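PDB 6I8F: EH1AB1 from Metagenome, which hydrolyses esters, as an alpha/beta-hydrolase from a lake metagenome, probably through a serine nucleophile. Local coordinates for residues 17-22 / 309-314; 293-298 / 313-318. One frame throughout, in Å; residues are numbered along the deposited sequence.

Contact 1. Residues 17-22 / 309-314; sequences LPETRN and LSQGLK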
ATOM      1  N   LEU A  17      20.146   5.958   0.625  1.00 31.71           N
ATOM      2  CA  LEU A  17      19.785   7.331   0.885  1.00 30.77           C
ATOM      3  C   LEU A  17      20.838   7.969   1.787  1.00 29.75           C
ATOM      4  O   LEU A  17      21.462   7.297   2.606  1.00 29.86           O
ATOM      5  CB  LEU A  17      18.409   7.383   1.555  1.00 30.64           C
ATOM      6  CG  LEU A  17      17.222   6.947   0.701  1.00 30.47           C
ATOM      7  CD1 LEU A  17      15.988   6.756   1.577  1.00 30.49           C
ATOM      8  CD2 LEU A  17      16.950   7.969  -0.392  1.00 30.98           C
ATOM      9  N   PRO A  18      21.038   9.300   1.690  1.00 29.84           N
ATOM     10  CA  PRO A  18      21.937  10.013   2.598  1.00 29.80           C
ATOM     11  C   PRO A  18      21.768   9.651   4.083  1.00 28.50           C
ATOM     12  O   PRO A  18      22.762   9.337   4.744  1.00 28.26           O
ATOM     13  CB  PRO A  18      21.581  11.486   2.346  1.00 30.04           C
ATOM     14  CG  PRO A  18      21.135  11.512   0.902  1.00 31.87           C
ATOM     15  CD  PRO A  18      20.430  10.185   0.684  1.00 30.90           C
ATOM     16  N   GLU A  19      20.528   9.687   4.599  1.00 27.47           N
ATOM     17  CA  GLU A  19      20.282   9.411   6.040  1.00 26.22           C
ATOM     18  C   GLU A  19      20.735   7.986   6.389  1.00 24.49           C
ATOM     19  O   GLU A  19      21.224   7.728   7.486  1.00 24.55           O
ATOM     20  CB  GLU A  19      18.817   9.656   6.423  1.00 26.75           C
ATOM     21  CG  GLU A  19      17.809   8.696   5.780  1.00 26.13           C
ATOM     22  CD  GLU A  19      16.381   8.848   6.286  1.00 26.64           C
ATOM     23  OE1 GLU A  19      16.080   9.913   6.876  1.00 27.62           O
ATOM     24  OE2 GLU A  19      15.580   7.880   6.138  1.00 24.47           O
ATOM     25  N   THR A  20      20.573   7.058   5.447  1.00 23.53           N
ATOM     26  CA  THR A  20      20.973   5.677   5.644  1.00 24.50           C
ATOM     27  C   THR A  20      22.504   5.586   5.751  1.00 24.92           C
ATOM     28  O   THR A  20      23.032   5.025   6.707  1.00 24.84           O
ATOM     29  CB  THR A  20      20.442   4.767   4.526  1.00 23.49           C
ATOM     30  OG1 THR A  20      19.056   5.042   4.305  1.00 22.04           O
ATOM     31  CG2 THR A  20      20.630   3.305   4.855  1.00 23.42           C
ATOM     32  N   ARG A  21      23.194   6.114   4.741  1.00 28.61           N
ATOM     33  CA  ARG A  21      24.669   6.220   4.719  1.00 32.81           C
ATOM     34  C   ARG A  21      25.169   6.854   6.028  1.00 31.57           C
ATOM     35  O   ARG A  21      26.089   6.339   6.656  1.00 29.79           O
ATOM     36  CB  ARG A  21      25.128   7.036   3.507  1.00 35.80           C
ATOM     37  CG  ARG A  21      26.097   6.294   2.597  1.00 43.24           C
ATOM     38  CD  ARG A  21      26.306   6.962   1.247  1.00 48.21           C
ATOM     39  NE  ARG A  21      25.071   7.200   0.502  1.00 50.56           N
ATOM     40  CZ  ARG A  21      24.682   8.388   0.041  1.00 53.19           C
ATOM     41  NH1 ARG A  21      25.420   9.463   0.260  1.00 56.64           N
ATOM     42  NH2 ARG A  21      23.563   8.498  -0.651  1.00 55.33           N
ATOM     43  N   ASN A  22      24.546   7.971   6.427  1.00 32.96           N
ATOM     44  CA  ASN A  22      24.920   8.688   7.647  1.00 33.28           C
ATOM     45  C   ASN A  22      24.827   7.745   8.849  1.00 32.17           C
ATOM     46  O   ASN A  22      25.751   7.716   9.671  1.00 29.47           O
ATOM     47  CB  ASN A  22      24.096   9.957   7.867  1.00 35.87           C
ATOM     48  CG  ASN A  22      24.487  11.076   6.925  1.00 39.03           C
ATOM     49  OD1 ASN A  22      25.542  11.023   6.290  1.00 41.56           O
ATOM     50  ND2 ASN A  22      23.641  12.088   6.817  1.00 40.72           N
ATOM     51  N   LEU A 309      16.312   7.656  10.971  1.00 23.89           N
ATOM     52  CA  LEU A 309      15.809   7.417   9.613  1.00 23.26           C
ATOM     53  C   LEU A 309      14.355   7.905   9.505  1.00 24.24           C
ATOM     54  O   LEU A 309      13.411   7.253   9.969  1.00 24.11           O
ATOM     55  CB  LEU A 309      15.940   5.930   9.262  1.00 22.99           C
ATOM     56  CG  LEU A 309      17.343   5.330   9.380  1.00 23.70           C
ATOM     57  CD1 LEU A 309      17.344   3.849   9.036  1.00 23.25           C
ATOM     58  CD2 LEU A 309      18.341   6.075   8.504  1.00 24.15           C
ATOM     59  N   SER A 310      14.195   9.061   8.854  1.00 24.59           N
ATOM     60  CA  SER A 310      12.900   9.635   8.515  1.00 25.26           C
ATOM     61  C   SER A 310      12.039   8.666   7.702  1.00 22.88           C
ATOM     62  O   SER A 310      10.815   8.736   7.781  1.00 22.18           O
ATOM     63  CB  SER A 310      13.088  10.900   7.733  1.00 28.44           C
ATOM     64  OG  SER A 310      13.528  11.910   8.609  1.00 38.85           O
ATOM     65  N   GLN A 311      12.680   7.841   6.861  1.00 21.04           N
ATOM     66  CA  GLN A 311      11.960   6.898   6.021  1.00 20.38           C
ATOM     67  C   GLN A 311      11.121   5.996   6.937  1.00 18.90           C
ATOM     68  O   GLN A 311      10.025   5.564   6.579  1.00 18.11           O
ATOM     69  CB  GLN A 311      12.929   6.085   5.155  1.00 20.91           C
ATOM     70  CG  GLN A 311      13.453   6.829   3.936  1.00 21.50           C
ATOM     71  CD  GLN A 311      12.363   7.121   2.934  1.00 22.75           C
ATOM     72  OE1 GLN A 311      11.761   6.221   2.355  1.00 25.35           O
ATOM     73  NE2 GLN A 311      12.075   8.394   2.746  1.00 23.85           N
ATOM     74  N   GLY A 312      11.651   5.745   8.143  1.00 17.76           N
ATOM     75  CA  GLY A 312      10.981   4.941   9.142  1.00 16.91           C
ATOM     76  C   GLY A 312       9.641   5.534   9.550  1.00 16.67           C
ATOM     77  O   GLY A 312       8.668   4.808   9.739  1.00 16.96           O
ATOM     78  N   LEU A 313       9.580   6.862   9.684  1.00 16.74           N
ATOM     79  CA  LEU A 313       8.325   7.522  10.055  1.00 18.28           C
ATOM     80  C   LEU A 313       7.335   7.475   8.881  1.00 18.62           C
ATOM     81  O   LEU A 313       6.140   7.293   9.092  1.00 18.92           O
ATOM     82  CB  LEU A 313       8.604   8.964  10.478  1.00 18.62           C
ATOM     83  CG  LEU A 313       9.462   9.121  11.732  1.00 19.07           C
ATOM     84  CD1 LEU A 313       9.759  10.593  11.977  1.00 19.44           C
ATOM     85  CD2 LEU A 313       8.793   8.501  12.956  1.00 19.15           C
ATOM     86  N   LYS A 314       7.839   7.653   7.658  1.00 18.90           N
ATOM     87  CA  LYS A 314       7.016   7.515   6.461  1.00 20.94           C
ATOM     88  C   LYS A 314       6.430   6.097   6.399  1.00 19.35           C
ATOM     89  O   LYS A 314       5.249   5.962   6.133  1.00 18.04           O
ATOM     90  CB  LYS A 314       7.827   7.850   5.208  1.00 24.34           C
ATOM     91  CG  LYS A 314       8.299   9.295   5.129  1.00 28.89           C
ATOM     92  CD  LYS A 314       7.555  10.135   4.112  1.00 35.52           C
ATOM     93  CE  LYS A 314       7.540  11.612   4.459  1.00 39.01           C
ATOM     94  NZ  LYS A 314       8.921  12.141   4.594  1.00 42.59           N
TER
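Glu19 reaches from the first turn of helix 18-32 to the start of helix 310-327, where its carboxylate takes two backbone N-H groups, one on each oxygen. Gln311 N gives a fairly straight bond (163°) to the syn lone pair of Glu19 OE2, at 3.0 Å. Ser310 N meets Glu19 OE1 at 2.9 Å, also on the syn side but 31° out of the carboxylate plane, in a more bent hydrogen bond. A side chain of one helix thus serves N-H groups at the N-terminal end of another. With both oxygens held, the carboxylate cannot turn easily, and its negative charge probably interacts favourably with the positive end of the helix dipole. With chi1 at 66°, CG lies between N and C, and the extended chain carries the carboxylate across. An alanine here is likely to leave the N-H groups of Ser310 and Gln311 without these acceptors and the two helices less firmly joined.

Van der Waals contacts flank the bonds. Leu309 CD2 packs against Glu19 O (3.5 Å) and lies 3.8 Å from Glu19 CG, while Leu17 CD1 touches Gln311 CG at 3.5 Å, the two side chains crossing at about a right angle. Gln311 OE1 accepts a hydrogen bond from Lys289 NZ of the second subunit. Thr20 and Leu309 both pack on strand 298-299, beside the two helix starts, and Thr20 OG1 bonds to Gly297 O.

Contact 2. Residues 293-298 / 313-318; sequences VNYPGT and LKANDE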
ATOM      1  N   VAL A 293       4.877  -3.064  -0.466  1.00 16.60           N
ATOM      2  CA  VAL A 293       5.675  -1.859  -0.692  1.00 17.25           C
ATOM      3  C   VAL A 293       7.143  -2.158  -0.393  1.00 17.37           C
ATOM      4  O   VAL A 293       7.453  -2.839   0.585  1.00 16.10           O
ATOM      5  CB  VAL A 293       5.180  -0.654   0.131  1.00 16.98           C
ATOM      6  CG1 VAL A 293       5.148  -0.938   1.623  1.00 16.20           C
ATOM      7  CG2 VAL A 293       6.018   0.584  -0.162  1.00 18.03           C
ATOM      8  N   ASN A 294       8.017  -1.608  -1.249  1.00 17.58           N
ATOM      9  CA  ASN A 294       9.442  -1.642  -1.073  1.00 17.75           C
ATOM     10  C   ASN A 294       9.929  -0.214  -0.828  1.00 18.08           C
ATOM     11  O   ASN A 294       9.571   0.701  -1.581  1.00 17.60           O
ATOM     12  CB  ASN A 294      10.171  -2.275  -2.262  1.00 18.33           C
ATOM     13  CG  ASN A 294      11.668  -2.356  -2.035  1.00 18.81           C
ATOM     14  OD1 ASN A 294      12.443  -1.734  -2.756  1.00 21.58           O
ATOM     15  ND2 ASN A 294      12.083  -3.070  -1.009  1.00 17.55           N
ATOM     16  N   TYR A 295      10.725  -0.046   0.238  1.00 18.33           N
ATOM     17  CA  TYR A 295      11.369   1.228   0.581  1.00 19.28           C
ATOM     18  C   TYR A 295      12.829   1.151   0.128  1.00 20.28           C
ATOM     19  O   TYR A 295      13.666   0.614   0.846  1.00 19.27           O
ATOM     20  CB  TYR A 295      11.241   1.543   2.079  1.00 18.64           C
ATOM     21  CG  TYR A 295       9.953   2.237   2.450  1.00 18.86           C
ATOM     22  CD1 TYR A 295       8.732   1.594   2.317  1.00 19.75           C
ATOM     23  CD2 TYR A 295       9.937   3.551   2.899  1.00 19.00           C
ATOM     24  CE1 TYR A 295       7.535   2.232   2.617  1.00 18.95           C
ATOM     25  CE2 TYR A 295       8.749   4.200   3.213  1.00 18.89           C
ATOM     26  CZ  TYR A 295       7.542   3.535   3.068  1.00 18.30           C
ATOM     27  OH  TYR A 295       6.360   4.154   3.343  1.00 18.04           O
ATOM     28  N   PRO A 296      13.182   1.653  -1.079  1.00 20.84           N
ATOM     29  CA  PRO A 296      14.559   1.554  -1.562  1.00 21.68           C
ATOM     30  C   PRO A 296      15.498   2.424  -0.714  1.00 22.13           C
ATOM     31  O   PRO A 296      15.072   3.415  -0.111  1.00 23.06           O
ATOM     32  CB  PRO A 296      14.495   2.049  -3.015  1.00 20.98           C
ATOM     33  CG  PRO A 296      13.243   2.915  -3.066  1.00 21.67           C
ATOM     34  CD  PRO A 296      12.296   2.339  -2.033  1.00 20.86           C
ATOM     35  N   GLY A 297      16.769   2.036  -0.669  1.00 22.42           N
ATOM     36  CA  GLY A 297      17.822   2.888  -0.106  1.00 22.89           C
ATOM     37  C   GLY A 297      17.803   2.963   1.416  1.00 22.45           C
ATOM     38  O   GLY A 297      18.470   3.817   1.976  1.00 22.67           O
ATOM     39  N   THR A 298      17.051   2.082   2.091  1.00 20.99           N
ATOM     40  CA  THR A 298      17.084   2.002   3.556  1.00 20.63           C
ATOM     41  C   THR A 298      17.356   0.552   3.960  1.00 21.28           C
ATOM     42  O   THR A 298      17.400  -0.341   3.105  1.00 21.36           O
ATOM     43  CB  THR A 298      15.813   2.567   4.207  1.00 20.18           C
ATOM     44  OG1 THR A 298      16.060   2.717   5.610  1.00 19.64           O
ATOM     45  CG2 THR A 298      14.592   1.706   3.965  1.00 19.59           C
ATOM     46  N   LEU A 313       9.580   6.862   9.684  1.00 16.74           N
ATOM     47  CA  LEU A 313       8.325   7.522  10.055  1.00 18.28           C
ATOM     48  C   LEU A 313       7.335   7.475   8.881  1.00 18.62           C
ATOM     49  O   LEU A 313       6.140   7.293   9.092  1.00 18.92           O
ATOM     50  CB  LEU A 313       8.604   8.964  10.478  1.00 18.62           C
ATOM     51  CG  LEU A 313       9.462   9.121  11.732  1.00 19.07           C
ATOM     52  CD1 LEU A 313       9.759  10.593  11.977  1.00 19.44           C
ATOM     53  CD2 LEU A 313       8.793   8.501  12.956  1.00 19.15           C
ATOM     54  N   LYS A 314       7.839   7.653   7.658  1.00 18.90           N
ATOM     55  CA  LYS A 314       7.016   7.515   6.461  1.00 20.94           C
ATOM     56  C   LYS A 314       6.430   6.097   6.399  1.00 19.35           C
ATOM     57  O   LYS A 314       5.249   5.962   6.133  1.00 18.04           O
ATOM     58  CB  LYS A 314       7.827   7.850   5.208  1.00 24.34           C
ATOM     59  CG  LYS A 314       8.299   9.295   5.129  1.00 28.89           C
ATOM     60  CD  LYS A 314       7.555  10.135   4.112  1.00 35.52           C
ATOM     61  CE  LYS A 314       7.540  11.612   4.459  1.00 39.01           C
ATOM     62  NZ  LYS A 314       8.921  12.141   4.594  1.00 42.59           N
ATOM     63  N   ALA A 315       7.257   5.071   6.689  1.00 17.57           N
ATOM     64  CA  ALA A 315       6.837   3.666   6.673  1.00 16.77           C
ATOM     65  C   ALA A 315       5.791   3.392   7.760  1.00 16.43           C
ATOM     66  O   ALA A 315       4.803   2.679   7.493  1.00 15.62           O
ATOM     67  CB  ALA A 315       8.013   2.745   6.828  1.00 16.54           C
ATOM     68  N   ASN A 316       6.032   3.919   8.968  1.00 16.24           N
ATOM     69  CA  ASN A 316       5.063   3.898  10.077  1.00 16.77           C
ATOM     70  C   ASN A 316       3.708   4.400   9.564  1.00 17.20           C
ATOM     71  O   ASN A 316       2.684   3.712   9.673  1.00 16.80           O
ATOM     72  CB  ASN A 316       5.493   4.762  11.272  1.00 16.23           C
ATOM     73  CG  ASN A 316       6.686   4.256  12.068  1.00 17.62           C
ATOM     74  OD1 ASN A 316       7.201   4.989  12.924  1.00 17.56           O
ATOM     75  ND2 ASN A 316       7.133   3.030  11.817  1.00 15.15           N
ATOM     76  N   ASP A 317       3.718   5.613   8.998  1.00 17.31           N
ATOM     77  CA  ASP A 317       2.495   6.292   8.558  1.00 17.81           C
ATOM     78  C   ASP A 317       1.800   5.487   7.446  1.00 17.96           C
ATOM     79  O   ASP A 317       0.569   5.398   7.422  1.00 16.70           O
ATOM     80  CB  ASP A 317       2.804   7.732   8.139  1.00 18.62           C
ATOM     81  CG  ASP A 317       3.291   8.586   9.301  1.00 20.85           C
ATOM     82  OD1 ASP A 317       3.255   8.091  10.459  1.00 22.20           O
ATOM     83  OD2 ASP A 317       3.735   9.724   9.052  1.00 22.72           O
ATOM     84  N   GLU A 318       2.575   4.914   6.513  1.00 17.38           N
ATOM     85  CA  GLU A 318       1.983   4.125   5.421  1.00 17.66           C
ATOM     86  C   GLU A 318       1.323   2.842   5.963  1.00 16.75           C
ATOM     87  O   GLU A 318       0.212   2.498   5.582  1.00 16.77           O
ATOM     88  CB  GLU A 318       3.014   3.775   4.348  1.00 17.80           C
ATOM     89  CG  GLU A 318       2.402   2.969   3.230  1.00 18.69           C
ATOM     90  CD  GLU A 318       3.250   2.749   1.991  1.00 20.26           C
ATOM     91  OE1 GLU A 318       4.438   3.157   1.973  1.00 21.82           O
ATOM     92  OE2 GLU A 318       2.712   2.143   1.058  1.00 21.20           O
TER
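Tyr295 OH donates a short hydrogen bond, 2.6 Å, to Glu318 OE1, using the anti lone pair of that oxygen. Ring and carboxylate planes stand 49° apart, and the oxygen lies at the ring edge, 3.3 Å from Tyr295 CE1. Over one face of the ring, Ala315 CB makes a CH-pi contact 4.1 Å from the ring centroid, offset toward the rim, while Lys314 CB is at the edge. Val293, two residues earlier on the same side of the strand, sets its CG2 3.7 Å from Glu318 OE1. The Glu318 chain is extended, with CG anti to the backbone N (chi1 180°), which carries the carboxylate out from the helix to the strand.

This is the packing of the last strand of the alpha/beta-hydrolase sheet against the C-terminal helix: helix 310-327 runs along strand 290-296, outermost in this chain, their short segments nearly antiparallel (171°) with axes 10.8 Å apart. Leu265 of the adjacent strand 262-267 touches Val293, Tyr295 and Ala315, and the rings of Phe302 and Tyr295 meet. Farther out, Glu318 OE2 bonds to Thr291 OG1 of the second subunit, whose strand pairs antiparallel with Val293 and Asn294, continuing the sheet across the dimer interface.

How the contacts relate
The two contacts have centres about 9 Å apart and share helix 310-327: contact 1 uses its first turn and contact 2 the turns just after, with Leu313 and Lys314 common to both. Along the chain, 17-22 comes first, then the sheet-edge strand with 293-298, then 309-318, so the start of helix 18-32 meets the start of helix 310-327. Gly297 joins the two sites, its carbonyl oxygen lying 3.0 Å from Leu17 N, probably a hydrogen bond, and Gln311 OE1 packs near the Tyr295 ring. Both contacts also reach the second subunit, tying the N-terminal helix and the start of the C-terminal helix to the last strand of the sheet and the dimer interface.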